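Local coordinates for protein putative immunoglobulin A1 protease (Bacteroides ovatus, PDB 3N6Z) that is of unproven function but may be an immunoglobulin A1 protease, built mainly as a long parallel beta-solenoid, at residues F39-G44 / P49-N54; R59-V64 / V71-G76. All coordinates share one frame; numbering follows the deposited sequence.

Contact 1: F39-G44 / P49-N54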
ATOM      1  N   PHE A  39      12.320  -6.026 -23.080  1.00 11.11           N
ATOM      2  CA  PHE A  39      12.076  -7.029 -22.033  1.00 10.77           C
ATOM      3  C   PHE A  39      12.697  -8.349 -22.482  1.00  9.69           C
ATOM      4  O   PHE A  39      13.028  -8.536 -23.665  1.00 11.99           O
ATOM      5  CB  PHE A  39      10.570  -7.203 -21.780  1.00 10.08           C
ATOM      6  CG  PHE A  39       9.939  -5.924 -21.320  1.00  9.77           C
ATOM      7  CD1 PHE A  39       9.984  -5.569 -19.964  1.00  9.32           C
ATOM      8  CD2 PHE A  39       9.412  -5.032 -22.223  1.00 10.12           C
ATOM      9  CE1 PHE A  39       9.483  -4.373 -19.563  1.00  9.09           C
ATOM     10  CE2 PHE A  39       8.904  -3.835 -21.798  1.00 11.78           C
ATOM     11  CZ  PHE A  39       8.949  -3.498 -20.482  1.00 10.96           C
ATOM     12  N   GLU A  40      12.809  -9.278 -21.549  1.00 11.08           N
ATOM     13  CA  GLU A  40      13.384 -10.598 -21.852  0.60 11.96           C
ATOM     14  C   GLU A  40      12.535 -11.324 -22.892  1.00 11.44           C
ATOM     15  O   GLU A  40      13.072 -11.996 -23.788  1.00 13.42           O
ATOM     16  CB  GLU A  40      13.519 -11.454 -20.576  0.60 14.41           C
ATOM     17  CG  GLU A  40      13.771 -12.980 -20.766  0.60 16.38           C
ATOM     18  CD  GLU A  40      15.105 -13.354 -21.410  0.60 25.02           C
ATOM     19  OE1 GLU A  40      16.044 -12.531 -21.455  0.60 25.09           O
ATOM     20  OE2 GLU A  40      15.219 -14.519 -21.870  0.60 30.08           O
ATOM     21  N   LYS A  41      11.220 -11.209 -22.761  1.00 11.27           N
ATOM     22  CA  LYS A  41      10.258 -11.839 -23.658  1.00 10.76           C
ATOM     23  C   LYS A  41       8.882 -11.231 -23.375  1.00  9.72           C
ATOM     24  O   LYS A  41       8.723 -10.453 -22.419  1.00 10.03           O
ATOM     25  CB  LYS A  41      10.220 -13.367 -23.490  1.00 12.17           C
ATOM     26  CG  LYS A  41       9.766 -13.854 -22.148  1.00 13.61           C
ATOM     27  CD  LYS A  41       9.772 -15.393 -22.044  1.00 17.41           C
ATOM     28  CE  LYS A  41       9.199 -15.860 -20.706  1.00 19.71           C
ATOM     29  NZ  LYS A  41       9.135 -17.355 -20.519  1.00 25.30           N
ATOM     30  N   GLY A  42       7.883 -11.617 -24.168  1.00 11.67           N
ATOM     31  CA  GLY A  42       6.496 -11.209 -23.986  1.00 11.18           C
ATOM     32  C   GLY A  42       6.059 -10.051 -24.852  1.00 10.40           C
ATOM     33  O   GLY A  42       6.865  -9.406 -25.535  1.00 11.65           O
ATOM     34  N   ASN A  43       4.742  -9.838 -24.887  1.00  9.75           N
ATOM     35  CA  ASN A  43       4.111  -8.759 -25.663  1.00  9.09           C
ATOM     36  C   ASN A  43       3.090  -7.971 -24.857  1.00  8.98           C
ATOM     37  O   ASN A  43       2.326  -7.181 -25.411  1.00 11.27           O
ATOM     38  CB  ASN A  43       3.513  -9.318 -26.967  1.00  9.42           C
ATOM     39  CG  ASN A  43       2.333 -10.203 -26.719  1.00  9.62           C
ATOM     40  OD1 ASN A  43       1.911 -10.392 -25.558  1.00 10.36           O
ATOM     41  ND2 ASN A  43       1.726 -10.722 -27.799  1.00 13.57           N
ATOM     42  N   GLY A  44       3.103  -8.139 -23.528  1.00  8.87           N
ATOM     43  CA  GLY A  44       2.207  -7.397 -22.653  1.00  8.71           C
ATOM     44  C   GLY A  44       0.786  -7.909 -22.571  1.00  9.65           C
ATOM     45  O   GLY A  44      -0.091  -7.179 -22.084  1.00  8.68           O
ATOM     46  N   PRO A  49       3.081 -12.101 -20.791  1.00  8.66           N
ATOM     47  CA  PRO A  49       3.403 -10.850 -20.075  1.00  9.05           C
ATOM     48  C   PRO A  49       4.826 -10.400 -20.389  1.00  9.21           C
ATOM     49  O   PRO A  49       5.697 -11.221 -20.660  1.00  9.08           O
ATOM     50  CB  PRO A  49       3.258 -11.243 -18.596  1.00  9.06           C
ATOM     51  CG  PRO A  49       3.421 -12.746 -18.609  1.00 12.00           C
ATOM     52  CD  PRO A  49       2.801 -13.208 -19.859  1.00  9.53           C
ATOM     53  N   TYR A  50       5.056  -9.093 -20.396  1.00  8.48           N
ATOM     54  CA  TYR A  50       6.419  -8.591 -20.497  1.00  8.21           C
ATOM     55  C   TYR A  50       7.214  -9.047 -19.265  1.00  8.46           C
ATOM     56  O   TYR A  50       6.852  -8.754 -18.119  1.00  9.41           O
ATOM     57  CB  TYR A  50       6.422  -7.084 -20.569  1.00  8.04           C
ATOM     58  CG  TYR A  50       5.936  -6.488 -21.873  1.00  8.15           C
ATOM     59  CD1 TYR A  50       6.518  -6.831 -23.103  1.00  9.04           C
ATOM     60  CD2 TYR A  50       4.917  -5.525 -21.889  1.00  8.67           C
ATOM     61  CE1 TYR A  50       6.110  -6.218 -24.274  1.00  9.36           C
ATOM     62  CE2 TYR A  50       4.505  -4.925 -23.067  1.00  8.67           C
ATOM     63  CZ  TYR A  50       5.095  -5.268 -24.250  1.00  8.91           C
ATOM     64  OH  TYR A  50       4.701  -4.669 -25.416  1.00 10.77           O
HETATM   65  N   MSE A  51       8.294  -9.787 -19.528  1.00  8.45           N
HETATM   66  CA  MSE A  51       9.101 -10.432 -18.495  0.70  7.83           C
HETATM   67  C   MSE A  51      10.319  -9.558 -18.168  1.00  8.34           C
HETATM   68  O   MSE A  51      11.104  -9.223 -19.084  1.00 10.00           O
HETATM   69  CB  MSE A  51       9.511 -11.837 -18.961  0.70  9.43           C
HETATM   70  CG  MSE A  51      10.166 -12.685 -17.896  0.70  9.31           C
HETATM   71 SE   MSE A  51       9.026 -13.174 -16.439  0.52  8.40          SE
HETATM   72  CE  MSE A  51       7.967 -14.505 -17.387  0.70 14.24           C
ATOM     73  N   ILE A  52      10.439  -9.209 -16.880  1.00  8.41           N
ATOM     74  CA  ILE A  52      11.401  -8.234 -16.395  1.00  7.79           C
ATOM     75  C   ILE A  52      12.482  -8.953 -15.584  1.00  8.60           C
ATOM     76  O   ILE A  52      12.181  -9.612 -14.578  1.00  9.14           O
ATOM     77  CB  ILE A  52      10.708  -7.193 -15.524  1.00  8.50           C
ATOM     78  CG1 ILE A  52       9.661  -6.411 -16.339  1.00  8.45           C
ATOM     79  CG2 ILE A  52      11.722  -6.248 -14.818  1.00  9.31           C
ATOM     80  CD1 ILE A  52       8.569  -5.769 -15.443  1.00  9.73           C
HETATM   81  N   MSE A  53      13.736  -8.805 -16.016  1.00  9.93           N
HETATM   82  CA  MSE A  53      14.879  -9.514 -15.397  1.00 11.08           C
HETATM   83  C   MSE A  53      15.886  -8.626 -14.696  1.00 10.77           C
HETATM   84  O   MSE A  53      16.754  -9.135 -13.995  1.00 12.09           O
HETATM   85  CB  MSE A  53      15.610 -10.337 -16.466  1.00 13.23           C
HETATM   86  CG  MSE A  53      14.729 -11.387 -17.179  1.00 15.60           C
HETATM   87 SE   MSE A  53      14.083 -12.731 -16.001  0.75 16.23          SE
HETATM   88  CE  MSE A  53      15.734 -13.629 -15.572  1.00 20.60           C
ATOM     89  N   ASN A  54      15.816  -7.324 -14.906  1.00 10.22           N
ATOM     90  CA  ASN A  54      16.754  -6.382 -14.299  1.00 10.33           C
ATOM     91  C   ASN A  54      16.131  -4.993 -14.242  1.00  8.76           C
ATOM     92  O   ASN A  54      15.017  -4.794 -14.743  1.00  9.57           O
ATOM     93  CB  ASN A  54      18.097  -6.410 -15.047  1.00 11.61           C
ATOM     94  CG  ASN A  54      17.991  -5.975 -16.468  1.00 11.10           C
ATOM     95  OD1 ASN A  54      17.312  -5.002 -16.778  1.00 12.12           O
ATOM     96  ND2 ASN A  54      18.711  -6.650 -17.345  1.00 17.92           N
TER
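Tyr50 pushes its ring into the loop 39-44, with Phe39 on one face and the backbone of Asn43 and Gly44 on the other. Its CB begins the contact, 3.9 Å from the centroid of the Phe39 ring and over that ring's face, a CH-pi approach. With CG anti to the carbonyl carbon (chi1 -72°), CD1 comes to 3.5 Å from Phe39 CD2, and the two rings form an offset stack, planes tilted by 26°. CE1 passes alongside Gly42 O. On the opposite face CD2 and CE2 lie under Gly44 CA, which stands 3.7 Å from the Tyr50 ring centroid as a second CH-pi partner. CZ, last in the ring, meets Asn43 C at 3.4 Å, and OH ends beside the same peptide. A side chain on Gly44 would run into CE2, so the glycine lets the backbone lie flat on the ring.

The strand 50-52 belongs to the first turn of a parallel beta-solenoid, and the loop from the N-terminal side folds across its outer end. Two backbone bonds fasten it there: Glu40 N to Met51 O, 3.0 Å, and Met51 N to Lys41 O, the straighter of the pair at 166°. Gly42 CA adds a CA-H...O contact to Pro49 O; a CB at Gly42 would collide with that oxygen. Further along, Ile52 CG1 lies at the edge of the Phe39 ring, beside CD1, the two side chains pointing the same way. On the more exposed side, the selenomethionine at Met51 runs alongside Lys41, and Glu40 CB touches CG of the selenomethionine Met53.

Contact 2: R59-V64 / V71-G76; sequences RNMRSV and VYFQLG
A selenomethionine methyl sits almost squarely over an aromatic ring: Met61 CE lies 3.6 Å from the centroid of the Phe73 ring, only 12° off the ring normal. The selenium is farther back, 4.8 Å from the same Phe73 centroid yet still above that face, so the Met-aromatic contact is led by the methyl and followed by SE. The Met61 chain gets there by running extended through chi2 and then bending at its last torsion (chi3 67°), which turns CE down onto the ring. Nearer the backbone, Met61 CG leans on the rim of the ring, 3.7 Å from Phe73 CE2. Val64 works from another direction, setting its CG2 methyl at the ring edge, 3.7 Å from the same CE2 atom of Phe73. Between them the two residues hold one face and part of the rim.

This is where the short, weakly bonded helix 61-64 is laid against the inward side of strand 71-75, at the first turns of the parallel beta-solenoid. Strand 71-75 runs parallel to strand 50-52 on one flank and to strand 100-105 on the other, and Phe102 of the latter also touches Met61 and Phe73, continuing the apolar interior into the next turn. Losing the Phe73 ring to an alanine is likely to leave the Met61 methyl and Val64 CG2 without the surface they rest on, opening a gap between helix and strand.

Toward the start of the strand, Val71 CG2 packs against Val64 O at 3.7 Å. No hydrogen bond joins the two segments; polar bonds lie just before the helix, where Arg59 is salt-bridged to Asp86 and Asn60 ND2 bonds to the backbone O atoms of Leu38 and Val16.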
ATOM      1  N   ARG A  59      12.659  -0.170 -16.005  1.00  9.52           N
ATOM      2  CA  ARG A  59      12.564   1.205 -16.494  1.00 10.00           C
ATOM      3  C   ARG A  59      11.960   1.306 -17.897  1.00  9.39           C
ATOM      4  O   ARG A  59      11.602   2.390 -18.312  1.00 13.70           O
ATOM      5  CB  ARG A  59      13.923   1.891 -16.408  1.00 11.53           C
ATOM      6  CG  ARG A  59      14.339   2.114 -14.952  1.00 11.74           C
ATOM      7  CD  ARG A  59      15.817   2.378 -14.778  1.00 13.19           C
ATOM      8  NE  ARG A  59      16.182   3.590 -15.487  1.00 12.22           N
ATOM      9  CZ  ARG A  59      17.074   3.641 -16.485  1.00 14.73           C
ATOM     10  NH1 ARG A  59      17.805   2.572 -16.835  1.00 17.25           N
ATOM     11  NH2 ARG A  59      17.272   4.787 -17.108  1.00 16.05           N
ATOM     12  N   ASN A  60      11.793   0.199 -18.595  1.00  8.79           N
ATOM     13  CA  ASN A  60      11.119   0.180 -19.898  1.00  9.68           C
ATOM     14  C   ASN A  60       9.603   0.027 -19.797  1.00  7.75           C
ATOM     15  O   ASN A  60       8.906   0.165 -20.800  1.00  8.97           O
ATOM     16  CB  ASN A  60      11.694  -0.896 -20.846  1.00  9.61           C
ATOM     17  CG  ASN A  60      13.135  -0.602 -21.259  1.00 10.16           C
ATOM     18  OD1 ASN A  60      13.536   0.576 -21.354  1.00 10.85           O
ATOM     19  ND2 ASN A  60      13.918  -1.666 -21.509  1.00  9.70           N
HETATM   20  N   MSE A  61       9.073  -0.239 -18.587  1.00  8.69           N
HETATM   21  CA  MSE A  61       7.624  -0.422 -18.437  1.00  7.93           C
HETATM   22  C   MSE A  61       6.872   0.790 -19.006  1.00  7.40           C
HETATM   23  O   MSE A  61       5.856   0.630 -19.676  1.00  8.55           O
HETATM   24  CB  MSE A  61       7.223  -0.628 -16.984  1.00  7.87           C
HETATM   25  CG  MSE A  61       7.744  -1.915 -16.376  1.00  9.08           C
HETATM   26 SE   MSE A  61       7.294  -2.076 -14.508  0.75  6.41          SE
HETATM   27  CE  MSE A  61       5.354  -2.244 -14.730  1.00  8.67           C
ATOM     28  N   ARG A  62       7.327   1.989 -18.667  1.00  8.32           N
ATOM     29  CA  ARG A  62       6.596   3.194 -19.079  1.00  9.84           C
ATOM     30  C   ARG A  62       6.462   3.314 -20.591  1.00  9.36           C
ATOM     31  O   ARG A  62       5.481   3.877 -21.106  1.00 12.36           O
ATOM     32  CB  ARG A  62       7.273   4.425 -18.518  1.00 10.91           C
ATOM     33  CG  ARG A  62       8.689   4.637 -18.971  1.00 15.55           C
ATOM     34  CD  ARG A  62       9.026   6.045 -18.464  1.00 25.04           C
ATOM     35  NE  ARG A  62      10.261   6.167 -17.752  1.00 35.83           N
ATOM     36  CZ  ARG A  62      10.507   7.037 -16.750  1.00 38.14           C
ATOM     37  NH1 ARG A  62       9.565   7.855 -16.186  1.00 29.82           N
ATOM     38  NH2 ARG A  62      11.736   7.033 -16.261  1.00 34.74           N
ATOM     39  N   SER A  63       7.415   2.743 -21.326  1.00  8.80           N
ATOM     40  CA  SER A  63       7.474   2.866 -22.791  0.70  7.82           C
ATOM     41  C   SER A  63       6.451   1.977 -23.496  1.00  9.53           C
ATOM     42  O   SER A  63       6.203   2.162 -24.663  1.00 11.39           O
ATOM     43  CB  SER A  63       8.887   2.519 -23.265  0.70  8.64           C
ATOM     44  OG  SER A  63       9.881   3.247 -22.514  0.70  7.62           O
ATOM     45  N   VAL A  64       5.906   0.981 -22.786  1.00  8.01           N
ATOM     46  CA  VAL A  64       5.018  -0.012 -23.422  1.00  8.07           C
ATOM     47  C   VAL A  64       3.596  -0.019 -22.851  1.00  7.73           C
ATOM     48  O   VAL A  64       2.752  -0.845 -23.227  1.00  8.46           O
ATOM     49  CB  VAL A  64       5.648  -1.439 -23.375  1.00  8.44           C
ATOM     50  CG1 VAL A  64       6.913  -1.508 -24.219  1.00 10.60           C
ATOM     51  CG2 VAL A  64       5.828  -1.917 -21.927  1.00  8.37           C
ATOM     52  N   VAL A  71      -2.029  -3.614 -19.785  1.00  7.87           N
ATOM     53  CA  VAL A  71      -0.774  -4.234 -20.184  1.00  8.47           C
ATOM     54  C   VAL A  71      -0.236  -5.056 -18.999  1.00  7.17           C
ATOM     55  O   VAL A  71      -0.310  -4.645 -17.832  1.00  8.55           O
ATOM     56  CB  VAL A  71       0.250  -3.174 -20.697  1.00  7.70           C
ATOM     57  CG1 VAL A  71       1.615  -3.815 -21.014  1.00  9.09           C
ATOM     58  CG2 VAL A  71      -0.326  -2.463 -21.917  1.00  9.56           C
ATOM     59  N   TYR A  72       0.262  -6.248 -19.319  1.00  7.62           N
ATOM     60  CA  TYR A  72       0.665  -7.285 -18.368  1.00  7.03           C
ATOM     61  C   TYR A  72       2.193  -7.359 -18.277  1.00  7.79           C
ATOM     62  O   TYR A  72       2.888  -7.452 -19.307  1.00  7.72           O
ATOM     63  CB  TYR A  72       0.150  -8.670 -18.782  1.00  7.07           C
ATOM     64  CG  TYR A  72      -1.354  -8.837 -18.694  1.00  9.16           C
ATOM     65  CD1 TYR A  72      -2.218  -8.157 -19.559  1.00 10.97           C
ATOM     66  CD2 TYR A  72      -1.905  -9.662 -17.738  1.00 11.75           C
ATOM     67  CE1 TYR A  72      -3.590  -8.333 -19.479  1.00 13.61           C
ATOM     68  CE2 TYR A  72      -3.268  -9.838 -17.656  1.00 11.24           C
ATOM     69  CZ  TYR A  72      -4.109  -9.160 -18.493  1.00 11.81           C
ATOM     70  OH  TYR A  72      -5.493  -9.371 -18.398  1.00 16.07           O
ATOM     71  N   PHE A  73       2.670  -7.410 -17.044  1.00  7.79           N
ATOM     72  CA  PHE A  73       4.078  -7.486 -16.700  1.00  7.41           C
ATOM     73  C   PHE A  73       4.276  -8.571 -15.653  1.00  7.47           C
ATOM     74  O   PHE A  73       3.428  -8.778 -14.762  1.00  8.37           O
ATOM     75  CB  PHE A  73       4.589  -6.176 -16.109  1.00  7.83           C
ATOM     76  CG  PHE A  73       4.431  -4.975 -16.992  1.00  7.95           C
ATOM     77  CD1 PHE A  73       3.284  -4.198 -16.944  1.00  8.49           C
ATOM     78  CD2 PHE A  73       5.436  -4.614 -17.884  1.00  7.94           C
ATOM     79  CE1 PHE A  73       3.151  -3.074 -17.709  1.00  9.03           C
ATOM     80  CE2 PHE A  73       5.296  -3.480 -18.665  1.00  8.27           C
ATOM     81  CZ  PHE A  73       4.156  -2.717 -18.583  1.00  8.10           C
ATOM     82  N   GLN A  74       5.462  -9.171 -15.672  1.00  8.25           N
ATOM     83  CA  GLN A  74       5.851 -10.177 -14.680  1.00  7.31           C
ATOM     84  C   GLN A  74       7.337 -10.046 -14.363  1.00  7.82           C
ATOM     85  O   GLN A  74       8.139  -9.820 -15.266  1.00  8.64           O
ATOM     86  CB  GLN A  74       5.523 -11.568 -15.202  1.00  8.82           C
ATOM     87  CG  GLN A  74       5.646 -12.664 -14.159  1.00  9.34           C
ATOM     88  CD  GLN A  74       4.988 -13.960 -14.607  1.00 12.70           C
ATOM     89  OE1 GLN A  74       3.848 -13.965 -15.153  1.00 14.88           O
ATOM     90  NE2 GLN A  74       5.667 -15.064 -14.370  1.00 15.81           N
ATOM     91  N   LEU A  75       7.684 -10.184 -13.093  1.00  8.31           N
ATOM     92  CA  LEU A  75       9.102 -10.294 -12.727  1.00  8.04           C
ATOM     93  C   LEU A  75       9.568 -11.727 -12.877  1.00  8.77           C
ATOM     94  O   LEU A  75       8.883 -12.651 -12.404  1.00  9.89           O
ATOM     95  CB  LEU A  75       9.362  -9.862 -11.284  1.00  8.17           C
ATOM     96  CG  LEU A  75       8.982  -8.410 -10.922  1.00  7.40           C
ATOM     97  CD1 LEU A  75       9.362  -8.135  -9.458  1.00  9.95           C
ATOM     98  CD2 LEU A  75       9.710  -7.426 -11.865  1.00 10.35           C
ATOM     99  N   GLY A  76      10.744 -11.892 -13.463  1.00  8.61           N
ATOM    100  CA  GLY A  76      11.414 -13.207 -13.570  1.00  9.54           C
ATOM    101  C   GLY A  76      12.630 -13.340 -12.679  1.00 10.61           C
ATOM    102  O   GLY A  76      13.297 -14.384 -12.701  1.00 12.63           O
TER

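In the fold
The two contacts follow one another in sequence, and their centres are about 6 Å apart. Strands 50-52 and 71-75 are parallel neighbours, joined by probable hydrogen bonds from Gln74 N to Tyr50 O (2.8 Å) and from Ile52 N to Gln74 O (2.9 Å). Val64 of contact 2 reaches into contact 1: its CG2 lies 3.5 Å from Tyr50 CE2 and 3.6 Å from Phe39 CE2, so this one methyl touches three aromatic rings, counting Phe73. Helix 61-64 and loop 39-44 thus share an apolar cluster at the N-terminal end of the solenoid, where strand 100-105 pairs in parallel with 71-75 and continues the fold.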